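Local coordinates for odorant binding protein, antennal (Anopheles gambiae, PDB 3R1P), which probably binds and carries small hydrophobic odorant molecules in the mosquito antenna, and holds a palmitic acid in this crystal, at residues 48-53 and 102-107. Numbering follows the deposited sequence.
Sequences CYIHCL and TAYETV. With PLM (palmitic acid), chain G.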
loop_
_atom_site.group_PDB
_atom_site.type_symbol
_atom_site.label_atom_id
_atom_site.label_comp_id
_atom_site.label_asym_id
_atom_site.label_seq_id
_atom_site.Cartn_x
_atom_site.Cartn_y
_atom_site.Cartn_z
ATOM N N CYS A 48 0.092 0.253 -8.353
ATOM C CA CYS A 48 0.075 1.718 -8.389
ATOM C C CYS A 48 -0.856 2.296 -7.339
ATOM O O CYS A 48 -0.554 3.364 -6.797
ATOM C CB CYS A 48 -0.230 2.245 -9.788
ATOM S SG CYS A 48 1.069 1.905 -11.003
ATOM N N TYR A 49 -1.958 1.565 -6.992
ATOM C CA TYR A 49 -2.894 1.963 -5.934
ATOM C C TYR A 49 -2.127 2.058 -4.595
ATOM O O TYR A 49 -2.328 3.002 -3.833
ATOM C CB TYR A 49 -4.078 0.959 -5.848
ATOM C CG TYR A 49 -4.912 1.076 -4.589
ATOM C CD1 TYR A 49 -6.029 1.904 -4.541
ATOM C CD2 TYR A 49 -4.598 0.339 -3.447
ATOM C CE1 TYR A 49 -6.788 2.031 -3.375
ATOM C CE2 TYR A 49 -5.362 0.442 -2.286
ATOM C CZ TYR A 49 -6.454 1.291 -2.250
ATOM O OH TYR A 49 -7.193 1.398 -1.094
ATOM N N ILE A 50 -1.250 1.073 -4.330
ATOM C CA ILE A 50 -0.415 1.015 -3.127
ATOM C C ILE A 50 0.535 2.222 -3.091
ATOM O O ILE A 50 0.632 2.870 -2.037
ATOM C CB ILE A 50 0.337 -0.332 -3.000
ATOM C CG1 ILE A 50 -0.648 -1.536 -3.060
ATOM C CG2 ILE A 50 1.187 -0.344 -1.716
ATOM C CD1 ILE A 50 0.020 -2.945 -3.205
ATOM N N HIS A 51 1.208 2.530 -4.233
ATOM C CA HIS A 51 2.099 3.703 -4.325
ATOM C C HIS A 51 1.305 4.954 -3.992
ATOM O O HIS A 51 1.771 5.773 -3.197
ATOM C CB HIS A 51 2.784 3.852 -5.701
ATOM C CG HIS A 51 3.440 5.196 -5.850
ATOM N ND1 HIS A 51 2.851 6.205 -6.592
ATOM C CD2 HIS A 51 4.519 5.702 -5.208
ATOM C CE1 HIS A 51 3.635 7.262 -6.445
ATOM N NE2 HIS A 51 4.654 7.004 -5.621
ATOM N N CYS A 52 0.081 5.071 -4.563
ATOM C CA CYS A 52 -0.799 6.197 -4.301
ATOM C C CYS A 52 -1.070 6.391 -2.799
ATOM O O CYS A 52 -1.004 7.524 -2.326
ATOM C CB CYS A 52 -2.089 6.082 -5.106
ATOM S SG CYS A 52 -3.268 7.410 -4.777
ATOM N N LEU A 53 -1.350 5.287 -2.048
ATOM C CA LEU A 53 -1.590 5.325 -0.597
ATOM C C LEU A 53 -0.384 5.884 0.167
ATOM O O LEU A 53 -0.560 6.646 1.115
ATOM C CB LEU A 53 -1.895 3.921 -0.047
ATOM C CG LEU A 53 -3.218 3.253 -0.382
ATOM C CD1 LEU A 53 -3.303 1.883 0.308
ATOM C CD2 LEU A 53 -4.394 4.102 0.063
ATOM N N THR A 102 8.075 -0.487 -6.457
ATOM C CA THR A 102 8.711 -0.163 -5.170
ATOM C C THR A 102 7.696 -0.321 -4.026
ATOM O O THR A 102 8.019 -0.934 -3.008
ATOM C CB THR A 102 9.339 1.255 -5.212
ATOM O OG1 THR A 102 10.381 1.290 -6.190
ATOM C CG2 THR A 102 9.903 1.691 -3.858
ATOM N N ALA A 103 6.468 0.228 -4.198
ATOM C CA ALA A 103 5.415 0.158 -3.175
ATOM C C ALA A 103 4.933 -1.272 -2.959
ATOM O O ALA A 103 4.767 -1.692 -1.803
ATOM C CB ALA A 103 4.244 1.054 -3.547
ATOM N N TYR A 104 4.724 -2.019 -4.065
ATOM C CA TYR A 104 4.325 -3.420 -4.005
ATOM C C TYR A 104 5.369 -4.268 -3.263
ATOM O O TYR A 104 5.003 -5.013 -2.348
ATOM C CB TYR A 104 4.072 -3.980 -5.417
ATOM C CG TYR A 104 3.866 -5.480 -5.429
ATOM C CD1 TYR A 104 2.646 -6.042 -5.040
ATOM C CD2 TYR A 104 4.889 -6.341 -5.812
ATOM C CE1 TYR A 104 2.458 -7.426 -5.031
ATOM C CE2 TYR A 104 4.713 -7.723 -5.803
ATOM C CZ TYR A 104 3.493 -8.260 -5.422
ATOM O OH TYR A 104 3.327 -9.622 -5.399
ATOM N N GLU A 105 6.647 -4.174 -3.670
ATOM C CA GLU A 105 7.739 -4.932 -3.056
ATOM C C GLU A 105 7.912 -4.602 -1.576
ATOM O O GLU A 105 8.238 -5.492 -0.790
ATOM C CB GLU A 105 9.057 -4.730 -3.800
ATOM C CG GLU A 105 9.141 -5.446 -5.140
ATOM C CD GLU A 105 10.510 -5.383 -5.800
ATOM O OE1 GLU A 105 11.525 -5.224 -5.082
ATOM O OE2 GLU A 105 10.568 -5.522 -7.044
ATOM N N THR A 106 7.685 -3.333 -1.193
ATOM C CA THR A 106 7.797 -2.913 0.213
ATOM C C THR A 106 6.703 -3.618 1.054
ATOM O O THR A 106 7.007 -4.161 2.118
ATOM C CB THR A 106 7.776 -1.368 0.339
ATOM O OG1 THR A 106 8.850 -0.807 -0.412
ATOM C CG2 THR A 106 7.851 -0.887 1.789
ATOM N N VAL A 107 5.440 -3.611 0.563
ATOM C CA VAL A 107 4.299 -4.258 1.233
ATOM C C VAL A 107 4.526 -5.779 1.351
ATOM O O VAL A 107 4.337 -6.337 2.433
ATOM C CB VAL A 107 2.945 -3.879 0.584
ATOM C CG1 VAL A 107 1.790 -4.735 1.107
ATOM C CG2 VAL A 107 2.651 -2.408 0.817
HETATM C C1 PLM G . -5.370 7.712 9.307
HETATM O O1 PLM G . -6.017 8.188 10.267
HETATM O O2 PLM G . -4.517 8.387 8.686
HETATM C C2 PLM G . -5.641 6.272 8.903
HETATM C C3 PLM G . -4.833 5.836 7.676
HETATM C C4 PLM G . -4.682 4.316 7.584
HETATM C C5 PLM G . -4.449 3.856 6.143
HETATM C C6 PLM G . -3.321 2.829 6.028
HETATM C C7 PLM G . -2.853 2.662 4.582
HETATM C C8 PLM G . -1.581 1.824 4.493
HETATM C C9 PLM G . -1.648 0.786 3.376
HETATM C CA PLM G . -0.559 -0.272 3.546
HETATM C CB PLM G . -0.741 -1.438 2.580
HETATM C CC PLM G . -1.749 -2.445 3.124
HETATM C CD PLM G . -1.416 -3.878 2.711
HETATM C CE PLM G . -1.800 -4.234 1.272
HETATM C CF PLM G . -2.768 -3.256 0.606
HETATM C CG PLM G . -4.200 -3.530 1.014
#
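Ala103 rests its methyl on the backbone of helix 44-56 at His51, with CB 3.4 Å from His51 N and 3.5 Å from His51 CA. A side chain this small lets the two helices come close: the axes of the segments pass 8.0 Å apart, nearly at right angles (85°). Most of the remaining apolar contacts gather round Ile50. Ile50 CG2, anti to the backbone N, meets Val107 CG2 at 3.6 Å, the two branched side chains meeting at a slant, and also touches Ala103 CB. The CD1 methyl of Ile50 goes another way, to the edge of the Tyr104 ring, a looser touch at 4.5 Å from Tyr104 CD1. No hydrogen bond joins the segments, but a disulfide between Cys48 and Cys100 ties their two helices covalently, while Cys52 is linked to Cys21 of helix 11-25; such interlocked disulfides are characteristic of the all-helical PBP/GOBP fold. Val107 also faces the ligand. With CG1 anti to the backbone N (chi1 170°), Val107 sends CG1 to within 3.6 Å of palmitic acid CE, while its CG2, the branch that meets Ile50, also lies near the ligand. Leu53 CD1 touches the fatty acid nearer its carboxylate, at C9, so both helices contribute to the apolar wall of the binding pocket. Within helix 99-110, Thr102 O accepts both Thr106 N and Thr106 OG1, which arrive from opposite faces of the carbonyl plane.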